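PDB 6KRW: protein-tyrosine-phosphatase PTP1 from Arabidopsis thaliana, which removes phosphate from phosphotyrosine in proteins, dephosphorylates the MAP kinase MPK6 and, together with MKP1, modulates plant defence. Local coordinates for residues T175-V184 / M194-P202; V216-Y224 / Y247-Q255. All blocks are in the same frame, centred on the assembly; numbering follows the deposited sequence.

Contact 1 (T175-V184 / M194-P202); sequences TSLMLRNLEV and MSVLHIQYP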
loop_
_atom_site.group_PDB
_atom_site.type_symbol
_atom_site.label_atom_id
_atom_site.label_comp_id
_atom_site.label_asym_id
_atom_site.label_seq_id
_atom_site.Cartn_x
_atom_site.Cartn_y
_atom_site.Cartn_z
ATOM N N THR A 175 7.157 2.192 -18.268
ATOM C CA THR A 175 6.803 0.930 -17.566
ATOM C C THR A 175 5.299 0.814 -17.273
ATOM O O THR A 175 4.948 -0.079 -16.504
ATOM C CB THR A 175 7.622 0.838 -16.274
ATOM O OG1 THR A 175 7.429 2.046 -15.538
ATOM C CG2 THR A 175 9.099 0.683 -16.546
ATOM N N SER A 176 4.462 1.676 -17.868
ATOM C CA SER A 176 2.974 1.710 -17.802
ATOM C C SER A 176 2.463 2.409 -16.545
ATOM O O SER A 176 1.253 2.384 -16.368
ATOM C CB SER A 176 2.264 0.381 -17.998
ATOM O OG SER A 176 2.890 -0.403 -19.000
ATOM N N LEU A 177 3.303 3.081 -15.763
ATOM C CA LEU A 177 2.734 3.836 -14.620
ATOM C C LEU A 177 2.029 5.087 -15.145
ATOM O O LEU A 177 2.500 5.647 -16.102
ATOM C CB LEU A 177 3.864 4.216 -13.674
ATOM C CG LEU A 177 4.614 3.046 -13.054
ATOM C CD1 LEU A 177 5.694 3.589 -12.126
ATOM C CD2 LEU A 177 3.667 2.114 -12.280
ATOM N N MET A 178 0.974 5.503 -14.451
ATOM C CA MET A 178 0.257 6.784 -14.668
ATOM C C MET A 178 0.472 7.662 -13.451
ATOM O O MET A 178 0.149 7.187 -12.317
ATOM C CB MET A 178 -1.227 6.554 -14.915
ATOM C CG MET A 178 -1.538 6.121 -16.319
ATOM S SD MET A 178 -3.253 5.629 -16.495
ATOM C CE MET A 178 -3.222 4.024 -15.689
ATOM N N LEU A 179 1.166 8.766 -13.620
ATOM C CA LEU A 179 1.489 9.751 -12.581
ATOM C C LEU A 179 0.536 10.925 -12.671
ATOM O O LEU A 179 0.582 11.578 -13.660
ATOM C CB LEU A 179 2.952 10.168 -12.685
ATOM C CG LEU A 179 3.954 9.037 -12.894
ATOM C CD1 LEU A 179 5.343 9.606 -13.109
ATOM C CD2 LEU A 179 3.972 8.065 -11.719
ATOM N N ARG A 180 -0.257 11.160 -11.636
ATOM C CA ARG A 180 -1.177 12.306 -11.558
ATOM C C ARG A 180 -0.813 13.173 -10.367
ATOM O O ARG A 180 -0.917 12.693 -9.243
ATOM C CB ARG A 180 -2.624 11.858 -11.465
ATOM C CG ARG A 180 -3.124 11.028 -12.629
ATOM C CD ARG A 180 -4.550 10.593 -12.404
ATOM N NE ARG A 180 -5.198 10.003 -13.571
ATOM C CZ ARG A 180 -5.171 8.706 -13.905
ATOM N NH1 ARG A 180 -4.492 7.818 -13.194
ATOM N NH2 ARG A 180 -5.833 8.295 -14.970
ATOM N N ASN A 181 -0.407 14.402 -10.631
ATOM C CA ASN A 181 -0.213 15.432 -9.587
ATOM C C ASN A 181 -1.583 16.035 -9.282
ATOM O O ASN A 181 -2.168 16.745 -10.144
ATOM C CB ASN A 181 0.768 16.498 -10.053
ATOM C CG ASN A 181 1.256 17.371 -8.923
ATOM O OD1 ASN A 181 0.500 18.171 -8.375
ATOM N ND2 ASN A 181 2.524 17.233 -8.581
ATOM N N LEU A 182 -2.083 15.738 -8.081
ATOM C CA LEU A 182 -3.450 16.117 -7.685
ATOM C C LEU A 182 -3.371 17.211 -6.633
ATOM O O LEU A 182 -2.387 17.289 -5.875
ATOM C CB LEU A 182 -4.172 14.908 -7.091
ATOM C CG LEU A 182 -4.351 13.717 -8.029
ATOM C CD1 LEU A 182 -5.131 12.598 -7.334
ATOM C CD2 LEU A 182 -5.004 14.182 -9.324
ATOM N N GLU A 183 -4.419 18.014 -6.605
ATOM C CA GLU A 183 -4.572 19.118 -5.653
ATOM C C GLU A 183 -5.924 18.934 -4.989
ATOM O O GLU A 183 -6.943 18.894 -5.703
ATOM C CB GLU A 183 -4.487 20.434 -6.400
ATOM C CG GLU A 183 -4.962 21.628 -5.610
ATOM C CD GLU A 183 -4.899 22.919 -6.410
ATOM O OE1 GLU A 183 -3.884 23.134 -7.116
ATOM O OE2 GLU A 183 -5.874 23.691 -6.347
ATOM N N VAL A 184 -5.916 18.811 -3.665
ATOM C CA VAL A 184 -7.155 18.575 -2.888
ATOM C C VAL A 184 -7.251 19.653 -1.811
ATOM O O VAL A 184 -6.215 20.059 -1.256
ATOM C CB VAL A 184 -7.162 17.146 -2.312
ATOM C CG1 VAL A 184 -6.105 16.955 -1.234
ATOM C CG2 VAL A 184 -8.533 16.775 -1.786
ATOM N N MET A 194 -3.587 21.085 -0.842
ATOM C CA MET A 194 -2.596 20.021 -0.583
ATOM C C MET A 194 -2.295 19.245 -1.870
ATOM O O MET A 194 -3.235 18.884 -2.608
ATOM C CB MET A 194 -3.148 19.069 0.472
ATOM C CG MET A 194 -2.281 17.886 0.711
ATOM S SD MET A 194 -2.958 16.965 2.101
ATOM C CE MET A 194 -2.561 15.290 1.621
ATOM N N SER A 195 -1.014 19.006 -2.134
ATOM C CA SER A 195 -0.544 18.266 -3.333
ATOM C C SER A 195 -0.366 16.790 -2.987
ATOM O O SER A 195 0.283 16.483 -1.997
ATOM C CB SER A 195 0.722 18.866 -3.886
ATOM O OG SER A 195 0.473 20.179 -4.346
ATOM N N VAL A 196 -0.916 15.919 -3.823
ATOM C CA VAL A 196 -0.789 14.454 -3.667
ATOM C C VAL A 196 -0.341 13.863 -4.993
ATOM O O VAL A 196 -1.023 14.108 -6.004
ATOM C CB VAL A 196 -2.129 13.851 -3.227
ATOM C CG1 VAL A 196 -2.008 12.342 -3.109
ATOM C CG2 VAL A 196 -2.619 14.489 -1.931
ATOM N N LEU A 197 0.744 13.098 -4.975
ATOM C CA LEU A 197 1.134 12.317 -6.181
ATOM C C LEU A 197 0.414 10.968 -6.164
ATOM O O LEU A 197 0.569 10.182 -5.195
ATOM C CB LEU A 197 2.647 12.113 -6.255
ATOM C CG LEU A 197 3.122 11.360 -7.504
ATOM C CD1 LEU A 197 2.821 12.141 -8.777
ATOM C CD2 LEU A 197 4.606 11.047 -7.389
ATOM N N HIS A 198 -0.393 10.744 -7.183
ATOM C CA HIS A 198 -1.157 9.506 -7.423
ATOM C C HIS A 198 -0.424 8.674 -8.456
ATOM O O HIS A 198 -0.177 9.166 -9.582
ATOM C CB HIS A 198 -2.585 9.843 -7.799
ATOM C CG HIS A 198 -3.522 8.699 -7.925
ATOM N ND1 HIS A 198 -3.652 7.941 -9.070
ATOM C CD2 HIS A 198 -4.425 8.212 -7.037
ATOM C CE1 HIS A 198 -4.610 7.052 -8.920
ATOM N NE2 HIS A 198 -5.084 7.176 -7.640
ATOM N N ILE A 199 -0.096 7.447 -8.096
ATOM C CA ILE A 199 0.622 6.496 -8.981
ATOM C C ILE A 199 -0.291 5.308 -9.224
ATOM O O ILE A 199 -0.592 4.589 -8.270
ATOM C CB ILE A 199 1.984 6.088 -8.390
ATOM C CG1 ILE A 199 2.840 7.294 -8.017
ATOM C CG2 ILE A 199 2.715 5.159 -9.330
ATOM C CD1 ILE A 199 4.122 6.930 -7.282
ATOM N N GLN A 200 -0.697 5.101 -10.469
ATOM C CA GLN A 200 -1.553 3.957 -10.828
ATOM C C GLN A 200 -0.790 2.956 -11.696
ATOM O O GLN A 200 -0.183 3.386 -12.696
ATOM C CB GLN A 200 -2.830 4.407 -11.528
ATOM C CG GLN A 200 -3.715 3.212 -11.856
ATOM C CD GLN A 200 -4.970 3.524 -12.626
ATOM O OE1 GLN A 200 -5.132 4.608 -13.187
ATOM N NE2 GLN A 200 -5.842 2.535 -12.696
ATOM N N TYR A 201 -0.902 1.677 -11.363
ATOM C CA TYR A 201 -0.314 0.528 -12.087
ATOM C C TYR A 201 -1.436 -0.431 -12.538
ATOM O O TYR A 201 -1.930 -1.193 -11.733
ATOM C CB TYR A 201 0.727 -0.168 -11.219
ATOM C CG TYR A 201 1.403 -1.324 -11.893
ATOM C CD1 TYR A 201 1.717 -1.286 -13.249
ATOM C CD2 TYR A 201 1.762 -2.447 -11.183
ATOM C CE1 TYR A 201 2.345 -2.353 -13.878
ATOM C CE2 TYR A 201 2.400 -3.513 -11.787
ATOM C CZ TYR A 201 2.706 -3.467 -13.132
ATOM O OH TYR A 201 3.333 -4.539 -13.691
ATOM N N PRO A 202 -1.969 -0.458 -13.836
ATOM C CA PRO A 202 -3.100 -1.353 -14.332
ATOM C C PRO A 202 -2.710 -2.760 -14.817
ATOM O O PRO A 202 -3.593 -3.507 -15.181
ATOM C CB PRO A 202 -3.641 -0.497 -15.496
ATOM C CG PRO A 202 -2.391 0.139 -16.070
ATOM C CD PRO A 202 -1.537 0.483 -14.871
HETATM O O HOH W 1 -2.415 8.020 -11.586
HETATM O O HOH W 2 -7.309 5.211 -15.241
#
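M178 pairs with Q200, R180 with H198, L182 with V196 and V184 with M194, each through two backbone hydrogen bonds in an antiparallel ladder whose strand axes run at 151° to each other. Several carbonyls serve twice: H198 O takes the N-H of R180 at 2.9 Å and also faces the CA-H of L179.

A polar network forms on the face of M178, R180, H198 and Q200. R180 and Q200 run side by side, with their guanidinium and amide planes 40° apart, and NH1 of R180 donates to OE1 of Q200 over a long 3.3 Å. NE2 of the same amide bonds to T136 O, so both its ends are engaged. Nearer the backbone, a water accepts from R180 NH1 at 2.6 Å, donates to M178 O and meets ND1 of H198 in the ring plane, 2.8 Å away; the far ring nitrogen, NE2, bonds to Y150 OH. The bend in M178 at chi3 (-75°) brings CE against the Q200 amide and within 4.0 Å of P202 CG.

Apolar packing on this face sets L182 CD1 against H198 CB. On the other face, CD2 of L179 rests on CG1 of I199 at 3.9 Å. Beyond the ladder, CD2 of L177 packs against CB and the adjoining ring atoms of Y201.

The arrangement is a beta hairpin within the large mixed sheet of the classical tyrosine phosphatase fold, and its strand 194-200 continues into a loop that places the Y201 side chain about 9 Å from that of the catalytic C237.

Contact 2 (V216-Y224 / Y247-Q255); sequences VREILKRLY and YCAIHNTIQ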
loop_
_atom_site.group_PDB
_atom_site.type_symbol
_atom_site.label_atom_id
_atom_site.label_comp_id
_atom_site.label_asym_id
_atom_site.label_seq_id
_atom_site.Cartn_x
_atom_site.Cartn_y
_atom_site.Cartn_z
ATOM N N VAL A 216 6.766 -2.344 -10.816
ATOM C CA VAL A 216 6.606 -2.238 -9.336
ATOM C C VAL A 216 7.868 -1.630 -8.717
ATOM O O VAL A 216 7.757 -0.751 -7.832
ATOM C CB VAL A 216 6.263 -3.614 -8.764
ATOM C CG1 VAL A 216 6.321 -3.553 -7.247
ATOM C CG2 VAL A 216 4.885 -4.048 -9.183
ATOM N N ARG A 217 9.045 -2.017 -9.187
ATOM C CA ARG A 217 10.291 -1.419 -8.654
ATOM C C ARG A 217 10.393 0.058 -9.045
ATOM O O ARG A 217 10.966 0.825 -8.266
ATOM C CB ARG A 217 11.497 -2.257 -9.076
ATOM C CG ARG A 217 11.564 -3.577 -8.328
ATOM C CD ARG A 217 12.815 -4.374 -8.613
ATOM N NE ARG A 217 13.028 -4.610 -10.026
ATOM C CZ ARG A 217 13.930 -4.000 -10.780
ATOM N NH1 ARG A 217 14.719 -3.068 -10.272
ATOM N NH2 ARG A 217 14.045 -4.337 -12.048
ATOM N N GLU A 218 9.869 0.466 -10.205
ATOM C CA GLU A 218 9.896 1.908 -10.526
ATOM C C GLU A 218 9.063 2.695 -9.505
ATOM O O GLU A 218 9.459 3.815 -9.153
ATOM C CB GLU A 218 9.423 2.131 -11.958
ATOM C CG GLU A 218 9.550 3.583 -12.352
ATOM C CD GLU A 218 9.219 3.899 -13.800
ATOM O OE1 GLU A 218 9.525 3.083 -14.674
ATOM O OE2 GLU A 218 8.534 4.874 -13.971
ATOM N N ILE A 219 7.942 2.144 -9.046
ATOM C CA ILE A 219 7.157 2.850 -7.989
ATOM C C ILE A 219 8.072 3.074 -6.780
ATOM O O ILE A 219 8.161 4.199 -6.289
ATOM C CB ILE A 219 5.912 2.048 -7.598
ATOM C CG1 ILE A 219 4.977 1.801 -8.781
ATOM C CG2 ILE A 219 5.197 2.715 -6.419
ATOM C CD1 ILE A 219 3.827 0.873 -8.485
ATOM N N LEU A 220 8.778 2.034 -6.346
ATOM C CA LEU A 220 9.664 2.191 -5.167
ATOM C C LEU A 220 10.769 3.204 -5.464
ATOM O O LEU A 220 11.069 4.056 -4.606
ATOM C CB LEU A 220 10.241 0.822 -4.792
ATOM C CG LEU A 220 11.319 0.841 -3.710
ATOM C CD1 LEU A 220 10.778 1.473 -2.425
ATOM C CD2 LEU A 220 11.822 -0.573 -3.435
ATOM N N LYS A 221 11.339 3.153 -6.670
ATOM C CA LYS A 221 12.430 4.091 -7.017
ATOM C C LYS A 221 11.924 5.537 -6.965
ATOM O O LYS A 221 12.679 6.414 -6.472
ATOM C CB LYS A 221 12.972 3.753 -8.396
ATOM C CG LYS A 221 13.735 2.444 -8.461
ATOM C CD LYS A 221 14.184 2.103 -9.872
ATOM C CE LYS A 221 14.784 0.713 -9.977
ATOM N NZ LYS A 221 16.037 0.585 -9.193
ATOM N N ARG A 222 10.696 5.781 -7.415
ATOM C CA ARG A 222 10.141 7.163 -7.378
ATOM C C ARG A 222 9.868 7.597 -5.934
ATOM O O ARG A 222 9.884 8.790 -5.649
ATOM C CB ARG A 222 8.880 7.243 -8.234
ATOM C CG ARG A 222 9.173 7.111 -9.721
ATOM C CD ARG A 222 7.914 7.163 -10.562
ATOM N NE ARG A 222 8.270 7.105 -11.985
ATOM C CZ ARG A 222 8.738 8.114 -12.690
ATOM N NH1 ARG A 222 9.047 7.935 -13.970
ATOM N NH2 ARG A 222 8.898 9.290 -12.110
ATOM N N LEU A 223 9.656 6.637 -5.035
ATOM C CA LEU A 223 9.281 6.982 -3.639
ATOM C C LEU A 223 10.496 6.982 -2.713
ATOM O O LEU A 223 10.327 7.418 -1.556
ATOM C CB LEU A 223 8.208 6.011 -3.149
ATOM C CG LEU A 223 6.884 6.033 -3.920
ATOM C CD1 LEU A 223 5.859 5.134 -3.231
ATOM C CD2 LEU A 223 6.334 7.453 -4.091
ATOM N N TYR A 224 11.671 6.548 -3.168
ATOM C CA TYR A 224 12.883 6.613 -2.308
ATOM C C TYR A 224 13.080 8.038 -1.782
ATOM O O TYR A 224 13.533 8.188 -0.616
ATOM C CB TYR A 224 14.132 6.214 -3.091
ATOM C CG TYR A 224 14.367 4.735 -3.300
ATOM C CD1 TYR A 224 14.066 3.792 -2.331
ATOM C CD2 TYR A 224 14.971 4.280 -4.463
ATOM C CE1 TYR A 224 14.326 2.443 -2.532
ATOM C CE2 TYR A 224 15.233 2.937 -4.680
ATOM C CZ TYR A 224 14.914 2.011 -3.707
ATOM O OH TYR A 224 15.181 0.686 -3.919
ATOM N N TYR A 247 3.133 -5.059 -2.416
ATOM C CA TYR A 247 3.888 -3.803 -2.635
ATOM C C TYR A 247 4.504 -3.335 -1.305
ATOM O O TYR A 247 5.688 -3.002 -1.232
ATOM C CB TYR A 247 3.043 -2.685 -3.264
ATOM C CG TYR A 247 3.912 -1.472 -3.376
ATOM C CD1 TYR A 247 4.836 -1.365 -4.421
ATOM C CD2 TYR A 247 3.908 -0.497 -2.406
ATOM C CE1 TYR A 247 5.750 -0.338 -4.421
ATOM C CE2 TYR A 247 4.818 0.538 -2.401
ATOM C CZ TYR A 247 5.729 0.618 -3.433
ATOM O OH TYR A 247 6.656 1.573 -3.345
ATOM N N CYS A 248 3.690 -3.278 -0.259
ATOM C CA CYS A 248 4.192 -2.799 1.065
ATOM C C CYS A 248 5.392 -3.660 1.507
ATOM O O CYS A 248 6.342 -3.121 2.044
ATOM C CB CYS A 248 3.084 -2.836 2.106
ATOM S SG CYS A 248 1.803 -1.593 1.841
ATOM N N ALA A 249 5.335 -4.976 1.305
ATOM C CA ALA A 249 6.429 -5.867 1.740
ATOM C C ALA A 249 7.718 -5.512 1.009
ATOM O O ALA A 249 8.810 -5.506 1.602
ATOM C CB ALA A 249 6.061 -7.311 1.581
ATOM N N ILE A 250 7.624 -5.250 -0.299
ATOM C CA ILE A 250 8.856 -4.924 -1.075
ATOM C C ILE A 250 9.416 -3.588 -0.586
ATOM O O ILE A 250 10.628 -3.488 -0.283
ATOM C CB ILE A 250 8.524 -4.914 -2.578
ATOM C CG1 ILE A 250 8.048 -6.289 -3.058
ATOM C CG2 ILE A 250 9.716 -4.374 -3.383
ATOM C CD1 ILE A 250 7.277 -6.258 -4.397
ATOM N N HIS A 251 8.568 -2.579 -0.511
ATOM C CA HIS A 251 8.982 -1.218 -0.105
ATOM C C HIS A 251 9.568 -1.238 1.308
ATOM O O HIS A 251 10.662 -0.710 1.549
ATOM C CB HIS A 251 7.761 -0.318 -0.243
ATOM C CG HIS A 251 7.958 1.115 0.071
ATOM N ND1 HIS A 251 7.514 2.095 -0.788
ATOM C CD2 HIS A 251 8.497 1.760 1.126
ATOM C CE1 HIS A 251 7.750 3.280 -0.252
ATOM N NE2 HIS A 251 8.374 3.106 0.901
ATOM N N ASN A 252 8.861 -1.894 2.209
ATOM C CA ASN A 252 9.282 -1.915 3.623
ATOM C C ASN A 252 10.587 -2.698 3.781
ATOM O O ASN A 252 11.483 -2.279 4.555
ATOM C CB ASN A 252 8.161 -2.561 4.416
ATOM C CG ASN A 252 8.416 -2.593 5.915
ATOM O OD1 ASN A 252 8.576 -3.689 6.478
ATOM N ND2 ASN A 252 8.455 -1.424 6.524
ATOM N N THR A 253 10.725 -3.820 3.079
ATOM C CA THR A 253 11.929 -4.653 3.228
ATOM C C THR A 253 13.148 -3.855 2.780
ATOM O O THR A 253 14.189 -3.870 3.452
ATOM C CB THR A 253 11.786 -5.971 2.468
ATOM O OG1 THR A 253 10.695 -6.713 3.053
ATOM C CG2 THR A 253 13.068 -6.772 2.503
ATOM N N ILE A 254 13.074 -3.278 1.578
ATOM C CA ILE A 254 14.238 -2.514 1.056
ATOM C C ILE A 254 14.596 -1.369 2.007
ATOM O O ILE A 254 15.783 -1.222 2.332
ATOM C CB ILE A 254 13.953 -2.048 -0.379
ATOM C CG1 ILE A 254 13.839 -3.251 -1.317
ATOM C CG2 ILE A 254 14.986 -1.026 -0.827
ATOM C CD1 ILE A 254 15.114 -3.989 -1.569
ATOM N N GLN A 255 13.607 -0.600 2.464
ATOM C CA GLN A 255 13.913 0.533 3.376
ATOM C C GLN A 255 14.578 0.019 4.646
ATOM O O GLN A 255 15.486 0.688 5.165
ATOM C CB GLN A 255 12.652 1.306 3.705
ATOM C CG GLN A 255 12.200 2.174 2.559
ATOM C CD GLN A 255 11.095 3.123 2.929
ATOM O OE1 GLN A 255 10.223 2.780 3.731
ATOM N NE2 GLN A 255 11.115 4.315 2.334
HETATM O O HOH W 3 13.751 5.204 0.954
#
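The Y247 ring sits among V216, I219, L220 and L223 as a knob in a hole: V216 CG1 meets the ring edge at CD1, 3.9 Å away, while CG2 of I219 approaches CZ to 3.7 Å. With CG anti to the backbone N (chi1 178°), the ring reaches across to helix 216-223, and its OH stops 3.6 Å from L220 CA. That hydroxyl shares a nearly straight 2.7 Å hydrogen bond with ND1 of H251, one turn further along its own helix; NE2 of H251 bonds to S104 OG, so the imidazole is held at both nitrogens. The knob is returned by L220, which enters among Y247, I250, H251 and I254. This is reciprocal knobs-into-holes packing of two helices crossing at -47°, the second of which begins at the end of the phosphate-binding loop of the phosphatase domain. L220 CD1 lies over one face of the H251 ring, a CH-pi contact 3.9 Å from the centroid, whereas L223 CD1 sits at the ring's edge. A phenylalanine in place of Y247 would probably leave ND1 of H251 without its hydroxyl mate and the imidazole less firmly fixed under L220. Further along, I254 CG2 touches the edge of the Y224 ring, whose OH bonds to E298 on helix 285-303.

Overall arrangement
From the N terminus, strand 178-186 turns back through a short connection into strand 194-200, so contact 1 closes a hairpin before the chain enters helix 214-223. Contact 2 opens on that helix and closes after strand 233-236 and the phosphate-binding loop, which includes C237, when helix 242-259 packs against it. The two contacts follow in series, neither nested nor crossed, with centres 16 Å apart. They nevertheless meet: T175 OG1 probably hydrogen-bonds E218 OE1 at 2.5 Å, and Y201 packs on V216. Helix 214-223 thus lies between the open end of the hairpin and helix 242-259, touching both.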